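Local atomic coordinates of vacuolar protein sorting-associated protein VTA1 (Saccharomyces cerevisiae, PDB entry 2RKK), a protein that takes part in the multivesicular body sorting pathway at endosomes, probably as a regulator of the ESCRT-associated ATPase Vps4. Residues E88-Y102 / C125-N139. Numbering follows the deposited sequence.
Sequences EKAKIYMLNFTMSLY and CIDLFSCILHLWKEN
W136 lays one face of its indole against the backbone side of K91: K91 CA stands 3.8 Å from the centroid of the W136 six-membered ring and nearly on its normal, which defines a CH-pi contact over the face, with K91 CB and CG continuing across the same surface. L135 CB covers the opposite face, A90 CB and M94 CB meet the indole obliquely, and Y27 of helix 22-36 adds an edge-to-face ring pair. W136 NE1 hydrogen-bonds to Q87 OE1, just before 88-102. Replacing this tryptophan with an alanine would probably open a gap beside A90, K91 and M94 and leave Q87 without its indole partner. One turn on, M94 CG meets I132 CG1 at 3.5 Å, and L95 CD1 reaches I132 CD1. T98 is a knob in the hole formed by C125, L128, F129 and I132. Its CG2, placed anti to the backbone N by chi1 of -62°, lies 3.7 Å from the F129 ring centroid, over the face, while OG1 turns back to donate to M94 O (3.1 Å), which satisfies a hydroxyl buried among L128 and I132 carbons. F129 also directs its edge at the face of Y102, centroids 5.1 Å apart and planes at 76°, a T-shaped pair; M99 SD stands at the F129 edge in a Met-aromatic contact. L101 closes this end against C125 SG and L128 CD1. I152 and Y154 of helix 142-163 touch F129 and Y102 respectively, whereas F97 and L101 pack on M80 of the second subunit. The segment axes of 88-102 and 125-135 approach to 9.9 Å and run at 157°, so helices 87-110 and 116-135 form a nearly antiparallel pair with a knob-into-hole at T98, in an all-helical domain consistent with the MIT motif.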
loop_
_atom_site.group_PDB
_atom_site.type_symbol
_atom_site.label_atom_id
_atom_site.label_comp_id
_atom_site.label_asym_id
_atom_site.label_seq_id
_atom_site.Cartn_x
_atom_site.Cartn_y
_atom_site.Cartn_z
ATOM N N GLU A 88 -12.253 8.325 5.391
ATOM C CA GLU A 88 -11.915 7.981 6.779
ATOM C C GLU A 88 -10.829 6.907 6.747
ATOM O O GLU A 88 -9.754 7.063 7.330
ATOM C CB GLU A 88 -13.175 7.437 7.479
ATOM C CG GLU A 88 -12.955 6.484 8.665
ATOM C CD GLU A 88 -12.692 7.207 9.973
ATOM O OE1 GLU A 88 -12.569 6.521 11.019
ATOM O OE2 GLU A 88 -12.609 8.459 9.958
ATOM N N LYS A 89 -11.135 5.822 6.042
ATOM C CA LYS A 89 -10.227 4.703 5.903
ATOM C C LYS A 89 -9.009 5.101 5.072
ATOM O O LYS A 89 -7.890 4.657 5.337
ATOM C CB LYS A 89 -10.961 3.518 5.259
ATOM C CG LYS A 89 -12.124 2.981 6.108
ATOM C CD LYS A 89 -12.911 1.847 5.433
ATOM C CE LYS A 89 -14.197 1.513 6.224
ATOM N NZ LYS A 89 -15.184 0.642 5.496
ATOM N N ALA A 90 -9.223 5.949 4.073
ATOM C CA ALA A 90 -8.127 6.398 3.234
ATOM C C ALA A 90 -7.115 7.166 4.082
ATOM O O ALA A 90 -5.900 6.983 3.942
ATOM C CB ALA A 90 -8.650 7.283 2.109
ATOM N N LYS A 91 -7.616 8.026 4.968
ATOM C CA LYS A 91 -6.755 8.823 5.851
ATOM C C LYS A 91 -5.917 7.924 6.767
ATOM O O LYS A 91 -4.710 8.116 6.895
ATOM C CB LYS A 91 -7.627 9.788 6.671
ATOM C CG LYS A 91 -6.879 10.687 7.644
ATOM C CD LYS A 91 -6.701 10.017 8.995
ATOM C CE LYS A 91 -8.045 9.841 9.721
ATOM N NZ LYS A 91 -8.673 11.135 10.104
ATOM N N ILE A 92 -6.569 6.939 7.386
ATOM C CA ILE A 92 -5.907 5.999 8.283
ATOM C C ILE A 92 -4.910 5.102 7.537
ATOM O O ILE A 92 -3.814 4.852 8.038
ATOM C CB ILE A 92 -6.953 5.135 9.038
ATOM C CG1 ILE A 92 -7.795 6.033 9.956
ATOM C CG2 ILE A 92 -6.266 4.045 9.845
ATOM C CD1 ILE A 92 -8.798 5.291 10.837
ATOM N N TYR A 93 -5.266 4.625 6.344
ATOM C CA TYR A 93 -4.334 3.787 5.591
ATOM C C TYR A 93 -3.118 4.631 5.228
ATOM O O TYR A 93 -1.972 4.201 5.372
ATOM C CB TYR A 93 -4.967 3.232 4.308
ATOM C CG TYR A 93 -3.979 2.513 3.407
ATOM C CD1 TYR A 93 -3.390 1.300 3.793
ATOM C CD2 TYR A 93 -3.614 3.062 2.179
ATOM C CE1 TYR A 93 -2.455 0.647 2.970
ATOM C CE2 TYR A 93 -2.690 2.433 1.350
ATOM C CZ TYR A 93 -2.110 1.228 1.742
ATOM O OH TYR A 93 -1.185 0.636 0.888
ATOM N N MET A 94 -3.373 5.848 4.772
ATOM C CA MET A 94 -2.295 6.737 4.396
ATOM C C MET A 94 -1.383 7.017 5.577
ATOM O O MET A 94 -0.157 7.035 5.444
ATOM C CB MET A 94 -2.859 8.056 3.875
ATOM C CG MET A 94 -1.834 8.890 3.129
ATOM S SD MET A 94 -1.888 8.614 1.357
ATOM C CE MET A 94 -2.039 6.786 1.246
ATOM N N LEU A 95 -1.981 7.240 6.740
ATOM C CA LEU A 95 -1.211 7.543 7.946
ATOM C C LEU A 95 -0.331 6.388 8.404
ATOM O O LEU A 95 0.821 6.593 8.785
ATOM C CB LEU A 95 -2.162 7.949 9.067
ATOM C CG LEU A 95 -1.585 8.864 10.136
ATOM C CD1 LEU A 95 -0.594 9.849 9.521
ATOM C CD2 LEU A 95 -2.730 9.616 10.808
ATOM N N ASN A 96 -0.883 5.177 8.375
ATOM C CA ASN A 96 -0.145 3.983 8.784
ATOM C C ASN A 96 1.046 3.729 7.874
ATOM O O ASN A 96 2.122 3.341 8.339
ATOM C CB ASN A 96 -1.069 2.766 8.786
ATOM C CG ASN A 96 -1.863 2.640 10.080
ATOM O OD1 ASN A 96 -1.306 2.346 11.138
ATOM N ND2 ASN A 96 -3.171 2.870 10.000
ATOM N N PHE A 97 0.855 3.936 6.577
ATOM C CA PHE A 97 1.948 3.742 5.641
ATOM C C PHE A 97 3.039 4.793 5.865
ATOM O O PHE A 97 4.214 4.448 6.052
ATOM C CB PHE A 97 1.462 3.838 4.200
ATOM C CG PHE A 97 2.583 3.910 3.202
ATOM C CD1 PHE A 97 3.092 2.751 2.618
ATOM C CD2 PHE A 97 3.170 5.135 2.894
ATOM C CE1 PHE A 97 4.174 2.806 1.745
ATOM C CE2 PHE A 97 4.251 5.207 2.026
ATOM C CZ PHE A 97 4.754 4.035 1.447
ATOM N N THR A 98 2.655 6.073 5.823
ATOM C CA THR A 98 3.606 7.183 6.018
ATOM C C THR A 98 4.368 7.081 7.333
ATOM O O THR A 98 5.559 7.391 7.412
ATOM C CB THR A 98 2.907 8.566 6.013
ATOM O OG1 THR A 98 2.279 8.784 4.747
ATOM C CG2 THR A 98 3.942 9.690 6.257
ATOM N N MET A 99 3.663 6.647 8.366
ATOM C CA MET A 99 4.257 6.526 9.681
ATOM C C MET A 99 5.311 5.412 9.693
ATOM O O MET A 99 6.407 5.604 10.206
ATOM C CB MET A 99 3.148 6.277 10.708
ATOM C CG MET A 99 3.458 6.753 12.115
ATOM S SD MET A 99 3.972 8.516 12.236
ATOM C CE MET A 99 2.438 9.339 11.833
ATOM N N SER A 100 5.015 4.264 9.096
ATOM C CA SER A 100 5.999 3.190 9.098
ATOM C C SER A 100 7.273 3.637 8.385
ATOM O O SER A 100 8.390 3.288 8.783
ATOM C CB SER A 100 5.403 1.939 8.452
ATOM O OG SER A 100 4.324 1.445 9.244
ATOM N N LEU A 101 7.103 4.426 7.335
ATOM C CA LEU A 101 8.248 4.945 6.599
ATOM C C LEU A 101 9.009 5.965 7.474
ATOM O O LEU A 101 10.232 5.876 7.644
ATOM C CB LEU A 101 7.765 5.609 5.308
ATOM C CG LEU A 101 8.699 6.612 4.658
ATOM C CD1 LEU A 101 10.046 5.992 4.404
ATOM C CD2 LEU A 101 8.065 7.099 3.394
ATOM N N TYR A 102 8.267 6.926 8.023
ATOM C CA TYR A 102 8.841 7.955 8.882
ATOM C C TYR A 102 9.676 7.321 10.015
ATOM O O TYR A 102 10.867 7.600 10.162
ATOM C CB TYR A 102 7.723 8.831 9.479
ATOM C CG TYR A 102 8.209 9.900 10.438
ATOM C CD1 TYR A 102 8.967 10.979 9.981
ATOM C CD2 TYR A 102 7.949 9.805 11.804
ATOM C CE1 TYR A 102 9.464 11.941 10.857
ATOM C CE2 TYR A 102 8.436 10.758 12.696
ATOM C CZ TYR A 102 9.198 11.823 12.213
ATOM O OH TYR A 102 9.716 12.750 13.096
ATOM N N CYS A 125 8.529 12.031 3.237
ATOM C CA CYS A 125 7.814 12.009 4.515
ATOM C C CYS A 125 7.104 13.346 4.730
ATOM O O CYS A 125 5.939 13.395 5.137
ATOM C CB CYS A 125 8.800 11.771 5.659
ATOM S SG CYS A 125 9.394 10.062 5.789
ATOM N N ILE A 126 7.825 14.427 4.460
ATOM C CA ILE A 126 7.271 15.760 4.584
ATOM C C ILE A 126 6.062 15.894 3.629
ATOM O O ILE A 126 5.023 16.412 4.023
ATOM C CB ILE A 126 8.379 16.837 4.285
ATOM C CG1 ILE A 126 9.414 16.800 5.417
ATOM C CG2 ILE A 126 7.783 18.241 4.175
ATOM C CD1 ILE A 126 10.607 17.723 5.226
ATOM N N ASP A 127 6.176 15.405 2.393
ATOM C CA ASP A 127 5.060 15.492 1.454
ATOM C C ASP A 127 3.892 14.570 1.826
ATOM O O ASP A 127 2.730 14.928 1.640
ATOM C CB ASP A 127 5.513 15.184 0.022
ATOM C CG ASP A 127 6.473 16.243 -0.550
ATOM O OD1 ASP A 127 6.261 17.451 -0.314
ATOM O OD2 ASP A 127 7.433 15.858 -1.250
ATOM N N LEU A 128 4.187 13.374 2.324
ATOM C CA LEU A 128 3.130 12.452 2.730
ATOM C C LEU A 128 2.378 13.094 3.887
ATOM O O LEU A 128 1.151 13.203 3.863
ATOM C CB LEU A 128 3.709 11.104 3.182
ATOM C CG LEU A 128 4.358 10.289 2.071
ATOM C CD1 LEU A 128 5.113 9.115 2.675
ATOM C CD2 LEU A 128 3.288 9.804 1.103
ATOM N N PHE A 129 3.119 13.504 4.912
ATOM C CA PHE A 129 2.500 14.158 6.056
ATOM C C PHE A 129 1.663 15.361 5.604
ATOM O O PHE A 129 0.504 15.501 5.989
ATOM C CB PHE A 129 3.564 14.598 7.073
ATOM C CG PHE A 129 4.083 13.471 7.929
ATOM C CD1 PHE A 129 5.451 13.280 8.116
ATOM C CD2 PHE A 129 3.195 12.581 8.542
ATOM C CE1 PHE A 129 5.924 12.213 8.900
ATOM C CE2 PHE A 129 3.657 11.515 9.325
ATOM C CZ PHE A 129 5.024 11.331 9.504
ATOM N N SER A 130 2.248 16.214 4.767
ATOM C CA SER A 130 1.556 17.399 4.257
ATOM C C SER A 130 0.277 17.043 3.520
ATOM O O SER A 130 -0.741 17.744 3.616
ATOM C CB SER A 130 2.460 18.171 3.311
ATOM O OG SER A 130 3.623 18.595 3.982
ATOM N N CYS A 131 0.354 15.957 2.763
ATOM C CA CYS A 131 -0.768 15.467 1.993
ATOM C C CYS A 131 -1.883 15.108 2.961
ATOM O O CYS A 131 -2.996 15.613 2.839
ATOM C CB CYS A 131 -0.320 14.252 1.173
ATOM S SG CYS A 131 -1.641 13.278 0.449
ATOM N N ILE A 132 -1.573 14.257 3.937
ATOM C CA ILE A 132 -2.550 13.845 4.940
ATOM C C ILE A 132 -3.234 15.044 5.631
ATOM O O ILE A 132 -4.453 15.064 5.782
ATOM C CB ILE A 132 -1.884 12.933 5.996
ATOM C CG1 ILE A 132 -1.456 11.626 5.329
ATOM C CG2 ILE A 132 -2.847 12.685 7.155
ATOM C CD1 ILE A 132 -0.305 10.921 6.010
ATOM N N LEU A 133 -2.451 16.040 6.041
ATOM C CA LEU A 133 -3.012 17.209 6.705
ATOM C C LEU A 133 -3.914 18.045 5.796
ATOM O O LEU A 133 -4.981 18.511 6.210
ATOM C CB LEU A 133 -1.907 18.116 7.251
ATOM C CG LEU A 133 -1.012 17.588 8.365
ATOM C CD1 LEU A 133 0.226 18.447 8.458
ATOM C CD2 LEU A 133 -1.761 17.554 9.686
ATOM N N HIS A 134 -3.484 18.240 4.557
ATOM C CA HIS A 134 -4.244 19.042 3.622
ATOM C C HIS A 134 -5.543 18.380 3.167
ATOM O O HIS A 134 -6.607 18.989 3.248
ATOM C CB HIS A 134 -3.375 19.392 2.410
ATOM C CG HIS A 134 -4.020 20.363 1.460
ATOM N ND1 HIS A 134 -3.420 21.551 1.100
ATOM C CD2 HIS A 134 -5.182 20.300 0.761
ATOM C CE1 HIS A 134 -4.183 22.173 0.216
ATOM N NE2 HIS A 134 -5.258 21.437 -0.009
ATOM N N LEU A 135 -5.474 17.137 2.712
ATOM C CA LEU A 135 -6.680 16.483 2.237
ATOM C C LEU A 135 -7.721 16.235 3.313
ATOM O O LEU A 135 -8.922 16.356 3.065
ATOM C CB LEU A 135 -6.338 15.157 1.540
ATOM C CG LEU A 135 -5.555 15.279 0.230
ATOM C CD1 LEU A 135 -5.366 13.915 -0.389
ATOM C CD2 LEU A 135 -6.287 16.202 -0.722
ATOM N N TRP A 136 -7.267 15.922 4.519
ATOM C CA TRP A 136 -8.189 15.602 5.598
ATOM C C TRP A 136 -8.059 16.456 6.845
ATOM O O TRP A 136 -7.684 15.947 7.891
ATOM C CB TRP A 136 -8.004 14.128 5.956
ATOM C CG TRP A 136 -8.162 13.243 4.760
ATOM C CD1 TRP A 136 -9.304 13.034 4.059
ATOM C CD2 TRP A 136 -7.147 12.462 4.113
ATOM N NE1 TRP A 136 -9.076 12.173 3.016
ATOM C CE2 TRP A 136 -7.756 11.803 3.024
ATOM C CE3 TRP A 136 -5.783 12.252 4.346
ATOM C CZ2 TRP A 136 -7.052 10.947 2.164
ATOM C CZ3 TRP A 136 -5.082 11.400 3.495
ATOM C CH2 TRP A 136 -5.718 10.759 2.420
ATOM N N LYS A 137 -8.379 17.742 6.751
ATOM C CA LYS A 137 -8.281 18.607 7.918
ATOM C C LYS A 137 -9.358 18.311 8.965
ATOM O O LYS A 137 -9.038 17.954 10.097
ATOM C CB LYS A 137 -8.362 20.070 7.497
ATOM C CG LYS A 137 -7.081 20.613 6.900
ATOM C CD LYS A 137 -7.240 22.071 6.481
ATOM C CE LYS A 137 -8.003 22.184 5.164
ATOM N NZ LYS A 137 -7.204 21.630 4.019
ATOM N N GLU A 138 -10.627 18.461 8.581
ATOM C CA GLU A 138 -11.765 18.218 9.478
ATOM C C GLU A 138 -11.969 16.741 9.770
ATOM O O GLU A 138 -13.094 16.299 9.986
ATOM C CB GLU A 138 -13.072 18.751 8.877
ATOM C CG GLU A 138 -13.189 20.259 8.814
ATOM C CD GLU A 138 -11.990 20.900 8.152
ATOM O OE1 GLU A 138 -11.665 20.512 7.003
ATOM O OE2 GLU A 138 -11.372 21.790 8.790
ATOM N N ASN A 139 -10.894 15.971 9.751
ATOM C CA ASN A 139 -11.002 14.554 10.034
ATOM C C ASN A 139 -9.833 14.216 10.956
ATOM O O ASN A 139 -9.755 13.124 11.507
ATOM C CB ASN A 139 -10.953 13.757 8.717
ATOM C CG ASN A 139 -11.250 12.270 8.904
ATOM O OD1 ASN A 139 -12.152 11.889 9.662
ATOM N ND2 ASN A 139 -10.503 11.424 8.189
#